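Local coordinates for protein EvdMO1 (Micromonospora carbonacea, PDB 5T39) that probably transfers methyl groups from S-adenosylmethionine during everninomicin biosynthesis, through the methyltransferase domain of a fused methyltransferase-oxidase, at residues 134-138 with 139-143. Residues are numbered along the deposited sequence; the frame is centred on the assembly and turned at random.
Sequences ETLDF and ATLGR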
loop_
_atom_site.group_PDB
_atom_site.type_symbol
_atom_site.label_atom_id
_atom_site.label_comp_id
_atom_site.label_asym_id
_atom_site.label_seq_id
_atom_site.Cartn_x
_atom_site.Cartn_y
_atom_site.Cartn_z
ATOM N N GLU A 134 6.933 5.970 -8.540
ATOM C CA GLU A 134 8.203 5.864 -9.242
ATOM C C GLU A 134 8.713 7.213 -9.732
ATOM O O GLU A 134 9.899 7.320 -10.047
ATOM C CB GLU A 134 8.097 4.886 -10.434
ATOM C CG GLU A 134 7.609 3.483 -10.094
ATOM C CD GLU A 134 7.799 2.475 -11.234
ATOM O OE1 GLU A 134 6.912 2.357 -12.142
ATOM O OE2 GLU A 134 8.843 1.787 -11.199
ATOM N N THR A 135 7.860 8.239 -9.809
ATOM C CA THR A 135 8.281 9.547 -10.302
ATOM C C THR A 135 8.009 10.694 -9.340
ATOM O O THR A 135 8.585 11.769 -9.515
ATOM C CB THR A 135 7.611 9.868 -11.647
ATOM O OG1 THR A 135 6.199 9.933 -11.455
ATOM C CG2 THR A 135 7.931 8.804 -12.691
ATOM N N LEU A 136 7.188 10.490 -8.320
ATOM C CA LEU A 136 6.849 11.549 -7.385
ATOM C C LEU A 136 8.082 12.031 -6.630
ATOM O O LEU A 136 8.911 11.230 -6.189
ATOM C CB LEU A 136 5.852 10.980 -6.386
ATOM C CG LEU A 136 5.408 11.873 -5.237
ATOM C CD1 LEU A 136 4.617 13.053 -5.746
ATOM C CD2 LEU A 136 4.589 11.065 -4.240
ATOM N N ASP A 137 8.156 13.343 -6.407
ATOM C CA ASP A 137 9.163 13.928 -5.519
ATOM C C ASP A 137 8.637 13.838 -4.091
ATOM O O ASP A 137 7.809 14.644 -3.666
ATOM C CB ASP A 137 9.416 15.378 -5.917
ATOM C CG ASP A 137 10.462 16.047 -5.049
ATOM O OD1 ASP A 137 10.965 15.396 -4.103
ATOM O OD2 ASP A 137 10.786 17.226 -5.313
ATOM N N PHE A 138 9.105 12.835 -3.345
ATOM C CA PHE A 138 8.596 12.624 -1.995
ATOM C C PHE A 138 8.930 13.778 -1.060
ATOM O O PHE A 138 8.257 13.933 -0.039
ATOM C CB PHE A 138 9.124 11.305 -1.417
ATOM C CG PHE A 138 8.332 10.081 -1.820
ATOM C CD1 PHE A 138 8.258 9.666 -3.143
ATOM C CD2 PHE A 138 7.698 9.318 -0.847
ATOM C CE1 PHE A 138 7.555 8.523 -3.476
ATOM C CE2 PHE A 138 6.996 8.185 -1.175
ATOM C CZ PHE A 138 6.919 7.785 -2.496
ATOM N N ALA A 139 9.948 14.585 -1.374
ATOM C CA ALA A 139 10.289 15.732 -0.535
ATOM C C ALA A 139 9.200 16.796 -0.522
ATOM O O ALA A 139 9.272 17.716 0.293
ATOM C CB ALA A 139 11.615 16.349 -0.991
ATOM N N THR A 140 8.195 16.697 -1.389
ATOM C CA THR A 140 7.076 17.632 -1.382
ATOM C C THR A 140 5.987 17.253 -0.389
ATOM O O THR A 140 5.035 18.020 -0.227
ATOM C CB THR A 140 6.427 17.715 -2.773
ATOM O OG1 THR A 140 5.854 16.448 -3.121
ATOM C CG2 THR A 140 7.432 18.143 -3.836
ATOM N N LEU A 141 6.085 16.098 0.262
ATOM C CA LEU A 141 4.976 15.574 1.049
ATOM C C LEU A 141 5.029 15.933 2.526
ATOM O O LEU A 141 4.050 15.696 3.239
ATOM C CB LEU A 141 4.925 14.053 0.924
ATOM C CG LEU A 141 4.796 13.473 -0.478
ATOM C CD1 LEU A 141 4.846 11.954 -0.398
ATOM C CD2 LEU A 141 3.528 13.960 -1.149
ATOM N N GLY A 142 6.129 16.463 3.010
ATOM C CA GLY A 142 6.261 16.705 4.426
ATOM C C GLY A 142 6.725 15.459 5.160
ATOM O O GLY A 142 7.289 14.532 4.580
ATOM N N ARG A 143 6.483 15.448 6.466
ATOM C CA ARG A 143 6.983 14.407 7.348
ATOM C C ARG A 143 5.824 13.563 7.852
ATOM O O ARG A 143 4.733 14.082 8.116
ATOM C CB ARG A 143 7.705 15.022 8.548
ATOM C CG ARG A 143 8.388 14.005 9.458
ATOM C CD ARG A 143 9.272 14.701 10.488
ATOM N NE ARG A 143 10.057 13.748 11.268
ATOM C CZ ARG A 143 9.641 13.144 12.369
ATOM N NH1 ARG A 143 8.444 13.393 12.861
ATOM N NH2 ARG A 143 10.429 12.284 12.991
HETATM O O HOH W 1 8.860 15.327 2.435
#
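Thr140 grips the carbonyl of Asp137 twice. Its backbone N reaches Asp137 O at 3.1 Å from above the carbonyl plane, while its OG1, set between Thr140's own backbone N and carbonyl carbon (chi1 64°), donates to the same Asp137 O at 2.7 Å, almost in line with the C=O bond. Asp137 OD1 takes Ala139 N at 3.0 Å, met from above the carboxylate plane, an Asx turn leading into a 3-10 turn. One residue on, Leu141 N hydrogen-bonds to Phe138 O at 3.1 Å, and a water donates to both Phe138 O and Gly142 O.

The apolar contacts centre on Leu141 CD1. It meets Leu136 CD2 tip to tip at 4.0 Å and lies obliquely against Phe138 CD2 at 3.9 Å; Leu136 CD2 itself sits over one face of the Phe138 ring, toward the rim. Cutting Leu141 back to an alanine removes CD1, and the gap this opens would probably leave Leu136 CD2 and the Phe138 ring less firmly held.

Glu134 touches the bound S-adenosylhomocysteine, but the turn lies at the surface, between strands 126-130 and 146-150 of the Rossmann-like sheet; buried Phe138 packs on helix 159-169 and Leu141 on Leu80 of strand 78-82.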